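Putative isocitrate dehydrogenase, NAD-dependent (Methylococcus capsulatus, PDB 6LKY) probably catalyses the magnesium- and NAD-dependent oxidative decarboxylation of isocitrate to 2-oxoglutarate, and has NAD bound in this crystal. Local coordinates at residues A[4-10]-A[63-69]; A[55-59]-A[84-88]; A[244-248]-A[276-282]. The protein carries 1 engineered substitution. All coordinates share one frame; numbering follows the deposited sequence. Where two conformers were deposited one is given.

Interaction 1. Residues A[4-10]-A[63-69]; sequences ITLIPGD and ICFKGPL. With NAD (nicotinamide-adenine-dinucleotide), chain C.
I7 and K66 are bridge partners in a pair of parallel strands, 4-7 and 63-66. Four hydrogen bonds lace the backbones: T5 N to I63 O, F65 N to T5 O, I7 N to F65 O and G67 N to I7 O. Past the strands the two segments stay joined by a hydrogen bond, D10 N to P68 O, 2.8 Å. K66 can be followed outward. Its CB leaves on the sheet face that also carries T5, C64 and I7. With chi1 at -173°, CG lies anti to the backbone N and packs 4.0 Å from I7 CB. The chain then bends at chi3 and chi4 and folds back on its own segment. There NZ gives a hydrogen bond to G67 O at 3.0 Å, from 48° out of the carbonyl plane. NZ also forms a salt bridge with E260 and a hydrogen bond with N81, and it stands 3.5 Å from NAD N7N. A methionine in its place would probably leave E260 OE1 without its charged partner, and G67 O and N81 OD1 without their donor. On the same face C64 SG meets I7 CD1 at 3.7 Å. On the other face L6 and F65 run side by side, and L6 CD1 reaches the edge of the F65 ring at CD2, 3.7 Å away. L69 N lies 2.9 Å from NAD N7N, so the segment end borders the carboxamide. The F65 ring packs against helices 13-26 and 278-290. Strand 2-7 lies between strands 31-35 and 63-66, and strand 257-261 follows on the far side of 63-66.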
loop_
_atom_site.group_PDB
_atom_site.type_symbol
_atom_site.label_atom_id
_atom_site.label_comp_id
_atom_site.label_asym_id
_atom_site.label_seq_id
_atom_site.Cartn_x
_atom_site.Cartn_y
_atom_site.Cartn_z
ATOM N N ILE A 4 23.466 3.652 -25.893
ATOM C CA ILE A 4 22.500 3.695 -24.799
ATOM C C ILE A 4 22.689 4.973 -23.995
ATOM O O ILE A 4 23.805 5.264 -23.542
ATOM C CB ILE A 4 22.659 2.471 -23.882
ATOM C CG1 ILE A 4 22.239 1.202 -24.622
ATOM C CG2 ILE A 4 21.904 2.679 -22.558
ATOM C CD1 ILE A 4 22.451 -0.044 -23.831
ATOM N N THR A 5 21.599 5.724 -23.790
ATOM C CA THR A 5 21.682 6.921 -22.956
ATOM C C THR A 5 21.876 6.513 -21.501
ATOM O O THR A 5 21.214 5.592 -21.019
ATOM C CB THR A 5 20.425 7.779 -23.111
ATOM O OG1 THR A 5 20.308 8.220 -24.469
ATOM C CG2 THR A 5 20.477 9.001 -22.182
ATOM N N LEU A 6 22.820 7.163 -20.816
ATOM C CA LEU A 6 23.221 6.785 -19.465
ATOM C C LEU A 6 23.052 7.979 -18.538
ATOM O O LEU A 6 23.648 9.039 -18.771
ATOM C CB LEU A 6 24.672 6.297 -19.446
ATOM C CG LEU A 6 25.269 5.888 -18.098
ATOM C CD1 LEU A 6 24.577 4.629 -17.596
ATOM C CD2 LEU A 6 26.786 5.665 -18.204
ATOM N N ILE A 7 22.267 7.806 -17.485
ATOM C CA ILE A 7 21.976 8.874 -16.538
ATOM C C ILE A 7 22.412 8.422 -15.151
ATOM O O ILE A 7 21.751 7.604 -14.514
ATOM C CB ILE A 7 20.483 9.250 -16.551
ATOM C CG1 ILE A 7 20.052 9.692 -17.959
ATOM C CG2 ILE A 7 20.214 10.302 -15.479
ATOM C CD1 ILE A 7 18.551 9.986 -18.099
ATOM N N PRO A 8 23.539 8.934 -14.654
ATOM C CA PRO A 8 24.027 8.484 -13.335
ATOM C C PRO A 8 23.083 8.797 -12.185
ATOM O O PRO A 8 23.016 8.024 -11.222
ATOM C CB PRO A 8 25.359 9.236 -13.191
ATOM C CG PRO A 8 25.759 9.552 -14.625
ATOM C CD PRO A 8 24.472 9.871 -15.299
ATOM N N GLY A 9 22.391 9.935 -12.234
ATOM C CA GLY A 9 21.371 10.233 -11.240
ATOM C C GLY A 9 21.893 10.877 -9.965
ATOM O O GLY A 9 22.945 11.522 -9.940
ATOM N N ASP A 10 21.139 10.674 -8.883
ATOM C CA ASP A 10 21.285 11.425 -7.645
ATOM C C ASP A 10 21.619 10.502 -6.481
ATOM O O ASP A 10 21.312 9.305 -6.498
ATOM C CB ASP A 10 19.997 12.207 -7.336
ATOM C CG ASP A 10 19.705 13.270 -8.379
ATOM O OD1 ASP A 10 20.677 13.845 -8.918
ATOM O OD2 ASP A 10 18.512 13.522 -8.671
ATOM N N ILE A 63 16.943 3.747 -25.992
ATOM C CA ILE A 63 17.237 2.941 -24.812
ATOM C C ILE A 63 17.964 3.814 -23.797
ATOM O O ILE A 63 18.875 4.572 -24.151
ATOM C CB ILE A 63 18.084 1.694 -25.150
ATOM C CG1 ILE A 63 17.470 0.918 -26.317
ATOM C CG2 ILE A 63 18.217 0.791 -23.936
ATOM C CD1 ILE A 63 16.155 0.237 -25.966
ATOM N N CYS A 64 17.570 3.696 -22.531
ATOM C CA CYS A 64 18.118 4.530 -21.475
ATOM C C CYS A 64 18.315 3.699 -20.217
ATOM O O CYS A 64 17.479 2.863 -19.870
ATOM C CB CYS A 64 17.214 5.744 -21.197
ATOM S SG CYS A 64 17.828 6.864 -19.922
ATOM N N PHE A 65 19.452 3.914 -19.570
ATOM C CA PHE A 65 19.828 3.295 -18.305
ATOM C C PHE A 65 19.922 4.432 -17.292
ATOM O O PHE A 65 20.773 5.317 -17.434
ATOM C CB PHE A 65 21.156 2.563 -18.469
ATOM C CG PHE A 65 21.441 1.554 -17.409
ATOM C CD1 PHE A 65 20.479 0.635 -17.022
ATOM C CD2 PHE A 65 22.695 1.498 -16.822
ATOM C CE1 PHE A 65 20.768 -0.310 -16.048
ATOM C CE2 PHE A 65 22.981 0.562 -15.843
ATOM C CZ PHE A 65 22.025 -0.341 -15.457
ATOM N N LYS A 66 19.043 4.430 -16.287
ATOM C CA LYS A 66 18.807 5.621 -15.473
ATOM C C LYS A 66 18.949 5.298 -13.992
ATOM O O LYS A 66 18.229 4.448 -13.464
ATOM C CB LYS A 66 17.420 6.215 -15.753
ATOM C CG LYS A 66 17.183 7.558 -15.061
ATOM C CD LYS A 66 15.687 7.901 -14.921
ATOM C CE LYS A 66 14.916 6.829 -14.172
ATOM N NZ LYS A 66 15.215 6.746 -12.705
ATOM N N GLY A 67 19.887 5.961 -13.325
ATOM C CA GLY A 67 19.978 5.892 -11.886
ATOM C C GLY A 67 18.815 6.631 -11.243
ATOM O O GLY A 67 18.043 7.314 -11.921
ATOM N N PRO A 68 18.662 6.503 -9.927
ATOM C CA PRO A 68 17.528 7.150 -9.248
ATOM C C PRO A 68 17.625 8.664 -9.329
ATOM O O PRO A 68 18.712 9.238 -9.239
ATOM C CB PRO A 68 17.658 6.669 -7.801
ATOM C CG PRO A 68 19.150 6.366 -7.648
ATOM C CD PRO A 68 19.518 5.759 -8.986
ATOM N N LEU A 69 16.474 9.311 -9.498
ATOM C CA LEU A 69 16.412 10.762 -9.598
ATOM C C LEU A 69 15.624 11.312 -8.419
ATOM O O LEU A 69 14.514 10.847 -8.139
ATOM C CB LEU A 69 15.787 11.186 -10.928
ATOM C CG LEU A 69 16.624 10.757 -12.141
ATOM C CD1 LEU A 69 16.009 11.238 -13.459
ATOM C CD2 LEU A 69 18.045 11.284 -11.994
HETATM P PA NAD C . 14.556 5.647 -1.091
HETATM O O1A NAD C . 15.569 6.610 -1.661
HETATM O O2A NAD C . 14.328 4.495 -2.022
HETATM O O5B NAD C . 15.037 5.178 0.362
HETATM C C5B NAD C . 14.178 4.335 1.124
HETATM C C4B NAD C . 15.023 3.499 2.066
HETATM O O4B NAD C . 15.629 2.458 1.275
HETATM C C3B NAD C . 16.128 4.356 2.671
HETATM O O3B NAD C . 16.318 4.034 4.041
HETATM C C2B NAD C . 17.351 3.975 1.851
HETATM O O2B NAD C . 18.596 4.105 2.556
HETATM C C1B NAD C . 17.048 2.554 1.398
HETATM N N9A NAD C . 17.751 2.432 0.129
HETATM C C8A NAD C . 16.993 2.487 -1.134
HETATM N N7A NAD C . 18.079 2.100 -2.055
HETATM C C5A NAD C . 18.613 0.889 -1.440
HETATM C C6A NAD C . 20.081 0.700 -1.779
HETATM N N6A NAD C . 20.194 0.274 -3.183
HETATM N N1A NAD C . 20.600 -0.360 -0.901
HETATM C C2A NAD C . 20.564 -0.030 0.538
HETATM N N3A NAD C . 19.789 1.186 0.795
HETATM C C4A NAD C . 18.541 1.193 0.036
HETATM O O3 NAD C . 13.129 6.359 -0.905
HETATM P PN NAD C . 12.865 7.795 -0.260
HETATM O O1N NAD C . 13.816 8.156 0.835
HETATM O O2N NAD C . 11.421 7.761 0.215
HETATM O O5D NAD C . 13.024 8.863 -1.452
HETATM C C5D NAD C . 14.296 9.481 -1.709
HETATM C C4D NAD C . 14.247 10.193 -3.055
HETATM O O4D NAD C . 14.273 9.254 -4.145
HETATM C C3D NAD C . 12.972 11.025 -3.197
HETATM O O3D NAD C . 13.348 12.308 -3.692
HETATM C C2D NAD C . 12.171 10.265 -4.239
HETATM O O2D NAD C . 11.349 11.092 -5.059
HETATM C C1D NAD C . 13.249 9.611 -5.092
HETATM N N1N NAD C . 12.637 8.497 -5.858
HETATM C C2N NAD C . 13.437 8.049 -6.990
HETATM C C3N NAD C . 12.565 7.084 -7.759
HETATM C C7N NAD C . 13.033 6.850 -9.199
HETATM O O7N NAD C . 12.844 5.503 -9.612
HETATM N N7N NAD C . 14.402 7.317 -9.400
HETATM C C4N NAD C . 12.242 5.809 -6.995
HETATM C C5N NAD C . 11.779 6.090 -5.579
HETATM C C6N NAD C . 12.183 7.424 -4.944
#

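Interaction 2. Residues A[55-59]-A[84-88]; sequences LDSIR and LRQAL. Engineered in segment 84-88: L88 (natural residue Phe).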
loop_
_atom_site.group_PDB
_atom_site.type_symbol
_atom_site.label_atom_id
_atom_site.label_comp_id
_atom_site.label_asym_id
_atom_site.label_seq_id
_atom_site.Cartn_x
_atom_site.Cartn_y
_atom_site.Cartn_z
ATOM N N LEU A 55 16.696 14.520 -23.191
ATOM C CA LEU A 55 15.524 13.989 -23.880
ATOM C C LEU A 55 15.836 13.680 -25.342
ATOM O O LEU A 55 15.457 12.621 -25.860
ATOM C CB LEU A 55 14.374 14.991 -23.779
ATOM C CG LEU A 55 13.097 14.564 -23.069
ATOM C CD1 LEU A 55 12.054 15.659 -23.230
ATOM C CD2 LEU A 55 12.593 13.233 -23.617
ATOM N N ASP A 56 16.524 14.604 -26.026
ATOM C CA ASP A 56 16.929 14.365 -27.411
ATOM C C ASP A 56 17.756 13.092 -27.526
ATOM O O ASP A 56 17.551 12.287 -28.443
ATOM C CB ASP A 56 17.724 15.564 -27.943
ATOM C CG ASP A 56 16.905 16.842 -27.987
ATOM O OD1 ASP A 56 15.661 16.754 -27.911
ATOM O OD2 ASP A 56 17.503 17.939 -28.097
ATOM N N SER A 57 18.695 12.890 -26.595
ATOM C CA SER A 57 19.530 11.693 -26.613
ATOM C C SER A 57 18.695 10.430 -26.453
ATOM O O SER A 57 18.917 9.436 -27.158
ATOM C CB SER A 57 20.591 11.781 -25.514
ATOM O OG SER A 57 21.195 10.520 -25.275
ATOM N N ILE A 58 17.734 10.440 -25.520
ATOM C CA ILE A 58 16.922 9.239 -25.331
ATOM C C ILE A 58 16.056 8.980 -26.560
ATOM O O ILE A 58 15.895 7.835 -26.990
ATOM C CB ILE A 58 16.063 9.325 -24.054
ATOM C CG1 ILE A 58 16.946 9.546 -22.828
ATOM C CG2 ILE A 58 15.251 8.031 -23.892
ATOM C CD1 ILE A 58 16.182 9.879 -21.560
ATOM N N ARG A 59 15.497 10.033 -27.155
ATOM C CA ARG A 59 14.666 9.802 -28.331
ATOM C C ARG A 59 15.487 9.365 -29.530
ATOM O O ARG A 59 14.960 8.689 -30.417
ATOM C CB ARG A 59 13.842 11.036 -28.654
ATOM C CG ARG A 59 12.823 11.290 -27.590
ATOM C CD ARG A 59 11.652 12.069 -28.097
ATOM N NE ARG A 59 11.757 13.466 -27.721
ATOM C CZ ARG A 59 10.799 14.113 -27.078
ATOM N NH1 ARG A 59 9.692 13.465 -26.749
ATOM N NH2 ARG A 59 10.952 15.393 -26.764
ATOM N N LEU A 84 9.915 11.782 -17.844
ATOM C CA LEU A 84 10.519 10.892 -18.836
ATOM C C LEU A 84 9.522 9.832 -19.299
ATOM O O LEU A 84 9.321 9.642 -20.505
ATOM C CB LEU A 84 11.774 10.234 -18.249
ATOM C CG LEU A 84 13.199 10.660 -18.642
ATOM C CD1 LEU A 84 13.261 11.886 -19.539
ATOM C CD2 LEU A 84 14.031 10.870 -17.405
ATOM N N ARG A 85 8.878 9.134 -18.346
ATOM C CA ARG A 85 7.910 8.095 -18.702
ATOM C C ARG A 85 6.828 8.637 -19.628
ATOM O O ARG A 85 6.443 7.983 -20.603
ATOM C CB ARG A 85 7.258 7.508 -17.443
ATOM C CG ARG A 85 8.184 6.734 -16.550
ATOM C CD ARG A 85 7.657 6.636 -15.132
ATOM N NE ARG A 85 8.587 5.862 -14.305
ATOM C CZ ARG A 85 8.585 5.847 -12.977
ATOM N NH1 ARG A 85 7.696 6.568 -12.304
ATOM N NH2 ARG A 85 9.480 5.116 -12.324
ATOM N N GLN A 86 6.332 9.837 -19.341
ATOM C CA GLN A 86 5.234 10.398 -20.128
ATOM C C GLN A 86 5.700 10.966 -21.464
ATOM O O GLN A 86 5.030 10.772 -22.484
ATOM C CB GLN A 86 4.512 11.469 -19.318
ATOM C CG GLN A 86 3.798 10.878 -18.110
ATOM C CD GLN A 86 3.192 11.935 -17.205
ATOM O OE1 GLN A 86 3.555 13.105 -17.266
ATOM N NE2 GLN A 86 2.279 11.517 -16.344
ATOM N N ALA A 87 6.837 11.670 -21.477
ATOM C CA ALA A 87 7.367 12.251 -22.711
ATOM C C ALA A 87 7.758 11.172 -23.718
ATOM O O ALA A 87 7.641 11.381 -24.931
ATOM C CB ALA A 87 8.572 13.143 -22.396
ATOM N N LEU A 88 8.191 10.008 -23.239
ATOM C CA LEU A 88 8.575 8.909 -24.110
ATOM C C LEU A 88 7.476 7.864 -24.268
ATOM O O LEU A 88 7.716 6.835 -24.898
ATOM C CB LEU A 88 9.847 8.249 -23.583
ATOM C CG LEU A 88 11.036 9.204 -23.527
ATOM C CD1 LEU A 88 12.097 8.677 -22.563
ATOM C CD2 LEU A 88 11.570 9.378 -24.928
HETATM O O HOH W 1 6.363 13.452 -26.308
#
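I58 and L88 cross at about a right angle, and their methyl groups press together. I58 CG2 lies 3.5 Å from L88 CD1, tighter than usual for two carbons. I58 has CG1 beside its backbone N (chi1 -58°) and CG2 anti to it. The two branches therefore serve different partners: CG2 meets L88, and CD1 meets L84 CD1 at 4.1 Å, again nearly at right angles. L88 is an engineered residue, phenylalanine in the natural protein. Its other methyl, CD2, touches R59 CG at 3.5 Å, the two side chains crossing at a slant. L55 and L88 overlap head to tail, with L55 CD2 4.2 Å from L88 CD2. That same L55 methyl sits over the centre of one face of the R59 guanidinium. At the outer edge a water bridges the segments. It donates to A87 O at 2.8 Å and accepts a weak bond from R59 NH1. Helix 52-61 and helix 80-87 meet here, with L50 of a nearby loop against both L55 and L84. On the sheet side, the hydroxyls of S57 and T5 of strand 2-7 share a hydrogen bond, and I58 CD1 rests on C64 of strand 63-66.

Interaction 3. Residues A[244-248]-A[276-282]; sequences LGLTA and NPTAMIM. With NAD (nicotinamide-adenine-dinucleotide), chain C; ACE (acetyl group), chain D.
N276 has CG anti to its backbone N (chi1 -166°), which lays its carboxamide beside the G245 carbonyl, CG 3.5 Å from G245 O. Chi1 of T278 (-57°) sets OG1 beside its own backbone N, on the side where N276 OD1 lies. T278 N donates to that oxygen at 2.9 Å, from above the carboxamide plane. This is an Asx turn that caps the start of helix 278-290. T278 OG1 also lies near OD1, but at a distance too short to be trusted. T278 N at OD1 and D317 at ND2 hold the carboxamide at both ends.

Across the contact one hydrogen bond joins the backbones. A279 N reaches G245 O at 2.8 Å, with the donor well above the carbonyl plane and the bond clearly bent. A279 CB is wedged against the loop and comes 3.2 Å from T247 O. L246 points away at its CB, but its tip returns. Its CD2 approaches N276 ND2 obliquely, at 3.7 Å. The L246 and T278 side chains lie side by side, CD2 3.8 Å from CG2. Further on, the CB atoms of A248 and M282 touch. G245 sits close against N276, where a CB would collide with N276 CB.

L244, G245 and N276 also face ligands. NAD N6A donates to N276 O at 2.9 Å. G245 N donates to the acetyl oxygen at 3.1 Å, a group probably brought by the crystallisation liquor. L244 CD1 packs against the NAD phosphate and ribose, and L244 also touches M211 of the second subunit. A backbone carbonyl before a capped helix thus reads the adenine amino group. Loops form this adenosine pocket, as in other isocitrate and isopropylmalate dehydrogenases, whose nucleotide site is not a Rossmann fold.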
loop_
_atom_site.group_PDB
_atom_site.type_symbol
_atom_site.label_atom_id
_atom_site.label_comp_id
_atom_site.label_asym_id
_atom_site.label_seq_id
_atom_site.Cartn_x
_atom_site.Cartn_y
_atom_site.Cartn_z
ATOM N N LEU A 244 14.515 -2.954 -1.257
ATOM C CA LEU A 244 14.621 -2.121 -2.449
ATOM C C LEU A 244 15.989 -2.220 -3.097
ATOM O O LEU A 244 16.118 -1.925 -4.292
ATOM C CB LEU A 244 14.361 -0.658 -2.084
ATOM C CG LEU A 244 12.941 -0.244 -1.714
ATOM C CD1 LEU A 244 12.925 1.219 -1.313
ATOM C CD2 LEU A 244 12.010 -0.485 -2.898
ATOM N N GLY A 245 17.017 -2.589 -2.331
ATOM C CA GLY A 245 18.344 -2.784 -2.888
ATOM C C GLY A 245 18.420 -3.872 -3.933
ATOM O O GLY A 245 19.446 -3.977 -4.616
ATOM N N LEU A 246 17.353 -4.668 -4.086
ATOM C CA LEU A 246 17.370 -5.847 -4.934
ATOM C C LEU A 246 16.566 -5.729 -6.221
ATOM O O LEU A 246 16.811 -6.513 -7.141
ATOM C CB LEU A 246 16.840 -7.057 -4.146
ATOM C CG LEU A 246 17.569 -7.374 -2.839
ATOM C CD1 LEU A 246 16.826 -8.436 -2.035
ATOM C CD2 LEU A 246 18.990 -7.845 -3.130
ATOM N N THR A 247 15.623 -4.792 -6.328
ATOM C CA THR A 247 14.542 -4.914 -7.305
ATOM C C THR A 247 14.646 -3.873 -8.408
ATOM O O THR A 247 14.951 -2.705 -8.148
ATOM C CB THR A 247 13.162 -4.792 -6.641
ATOM O OG1 THR A 247 13.179 -3.749 -5.661
ATOM C CG2 THR A 247 12.781 -6.092 -5.961
ATOM N N ALA A 248 14.333 -4.298 -9.636
ATOM C CA ALA A 248 14.482 -3.469 -10.818
ATOM C C ALA A 248 13.162 -3.337 -11.566
ATOM O O ALA A 248 12.227 -4.115 -11.370
ATOM C CB ALA A 248 15.556 -4.030 -11.754
ATOM N N ASN A 276 23.421 -1.138 -1.765
ATOM C CA ASN A 276 23.339 -2.382 -2.517
ATOM C C ASN A 276 23.212 -2.088 -4.005
ATOM O O ASN A 276 22.283 -1.378 -4.409
ATOM C CB ASN A 276 22.153 -3.210 -2.049
ATOM C CG ASN A 276 22.210 -4.638 -2.542
ATOM O OD1 ASN A 276 22.856 -4.940 -3.556
ATOM N ND2 ASN A 276 21.537 -5.533 -1.822
ATOM N N PRO A 277 24.111 -2.591 -4.849
ATOM C CA PRO A 277 24.019 -2.329 -6.287
ATOM C C PRO A 277 23.185 -3.343 -7.045
ATOM O O PRO A 277 23.045 -3.213 -8.267
ATOM C CB PRO A 277 25.491 -2.395 -6.727
ATOM C CG PRO A 277 26.096 -3.414 -5.798
ATOM C CD PRO A 277 25.362 -3.284 -4.484
ATOM N N THR A 278 22.625 -4.323 -6.337
ATOM C CA THR A 278 21.903 -5.414 -6.981
ATOM C C THR A 278 20.776 -4.899 -7.863
ATOM O O THR A 278 20.618 -5.349 -9.002
ATOM C CB THR A 278 21.348 -6.355 -5.918
ATOM O OG1 THR A 278 22.426 -6.832 -5.103
ATOM C CG2 THR A 278 20.594 -7.521 -6.560
ATOM N N ALA A 279 19.965 -3.970 -7.343
ATOM C CA ALA A 279 18.824 -3.471 -8.109
ATOM C C ALA A 279 19.273 -2.864 -9.432
ATOM O O ALA A 279 18.707 -3.163 -10.492
ATOM C CB ALA A 279 18.040 -2.451 -7.282
ATOM N N MET A 280 20.312 -2.022 -9.396
ATOM C CA MET A 280 20.804 -1.419 -10.633
ATOM C C MET A 280 21.373 -2.473 -11.575
ATOM O O MET A 280 21.173 -2.405 -12.796
ATOM C CB MET A 280 21.862 -0.362 -10.321
ATOM C CG MET A 280 22.011 0.660 -11.438
ATOM S SD MET A 280 20.565 1.753 -11.517
ATOM C CE MET A 280 20.167 1.691 -13.270
ATOM N N ILE A 281 22.059 -3.475 -11.021
ATOM C CA ILE A 281 22.620 -4.537 -11.850
ATOM C C ILE A 281 21.507 -5.354 -12.510
ATOM O O ILE A 281 21.583 -5.671 -13.703
ATOM C CB ILE A 281 23.581 -5.388 -10.995
ATOM C CG1 ILE A 281 24.842 -4.570 -10.685
ATOM C CG2 ILE A 281 23.991 -6.641 -11.713
ATOM C CD1 ILE A 281 25.519 -4.920 -9.371
ATOM N N MET A 282 20.431 -5.654 -11.766
ATOM C CA MET A 282 19.278 -6.360 -12.332
ATOM C C MET A 282 18.572 -5.513 -13.382
ATOM O O MET A 282 18.069 -6.048 -14.380
ATOM C CB MET A 282 18.291 -6.758 -11.231
ATOM C CG MET A 282 18.779 -7.834 -10.256
ATOM S SD MET A 282 19.262 -9.391 -11.070
ATOM C CE MET A 282 17.637 -10.029 -11.515
HETATM P PA NAD C . 14.556 5.647 -1.091
HETATM O O1A NAD C . 15.569 6.610 -1.661
HETATM O O2A NAD C . 14.328 4.495 -2.022
HETATM O O5B NAD C . 15.037 5.178 0.362
HETATM C C5B NAD C . 14.178 4.335 1.124
HETATM C C4B NAD C . 15.023 3.499 2.066
HETATM O O4B NAD C . 15.629 2.458 1.275
HETATM C C3B NAD C . 16.128 4.356 2.671
HETATM O O3B NAD C . 16.318 4.034 4.041
HETATM C C2B NAD C . 17.351 3.975 1.851
HETATM O O2B NAD C . 18.596 4.105 2.556
HETATM C C1B NAD C . 17.048 2.554 1.398
HETATM N N9A NAD C . 17.751 2.432 0.129
HETATM C C8A NAD C . 16.993 2.487 -1.134
HETATM N N7A NAD C . 18.079 2.100 -2.055
HETATM C C5A NAD C . 18.613 0.889 -1.440
HETATM C C6A NAD C . 20.081 0.700 -1.779
HETATM N N6A NAD C . 20.194 0.274 -3.183
HETATM N N1A NAD C . 20.600 -0.360 -0.901
HETATM C C2A NAD C . 20.564 -0.030 0.538
HETATM N N3A NAD C . 19.789 1.186 0.795
HETATM C C4A NAD C . 18.541 1.193 0.036
HETATM O O3 NAD C . 13.129 6.359 -0.905
HETATM P PN NAD C . 12.865 7.795 -0.260
HETATM O O1N NAD C . 13.816 8.156 0.835
HETATM O O2N NAD C . 11.421 7.761 0.215
HETATM O O5D NAD C . 13.024 8.863 -1.452
HETATM C C5D NAD C . 14.296 9.481 -1.709
HETATM C C4D NAD C . 14.247 10.193 -3.055
HETATM O O4D NAD C . 14.273 9.254 -4.145
HETATM C C3D NAD C . 12.972 11.025 -3.197
HETATM O O3D NAD C . 13.348 12.308 -3.692
HETATM C C2D NAD C . 12.171 10.265 -4.239
HETATM O O2D NAD C . 11.349 11.092 -5.059
HETATM C C1D NAD C . 13.249 9.611 -5.092
HETATM N N1N NAD C . 12.637 8.497 -5.858
HETATM C C2N NAD C . 13.437 8.049 -6.990
HETATM C C3N NAD C . 12.565 7.084 -7.759
HETATM C C7N NAD C . 13.033 6.850 -9.199
HETATM O O7N NAD C . 12.844 5.503 -9.612
HETATM N N7N NAD C . 14.402 7.317 -9.400
HETATM C C4N NAD C . 12.242 5.809 -6.995
HETATM C C5N NAD C . 11.779 6.090 -5.579
HETATM C C6N NAD C . 12.183 7.424 -4.944
HETATM C C ACE D . 16.763 -1.587 1.732
HETATM O O ACE D . 17.243 -1.960 0.659
HETATM C CH3 ACE D . 15.286 -1.596 1.964
#

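In the fold
Interactions 1 and 2 interleave along the chain, in the order 4-10, 55-59, 63-69, 84-88. Interaction 3 comes later. The centres of interactions 1 and 2 are about 12 Å apart, and helix 52-61 packs on the sheet through S57 and I58, which touch T5, C64 and I7. Interaction 3 is centred about 14 Å from interaction 1. It meets the other face of the same sheet, with M280 of helix 278-290 against F65, K66 and G67. Interactions 2 and 3 are about 23 Å apart between centres and do not touch. Interactions 1 and 3 both line the NAD site, at the nicotinamide and adenine ends. Interaction 2 is second shell to the nicotinamide, L84 nearing K66 and L69.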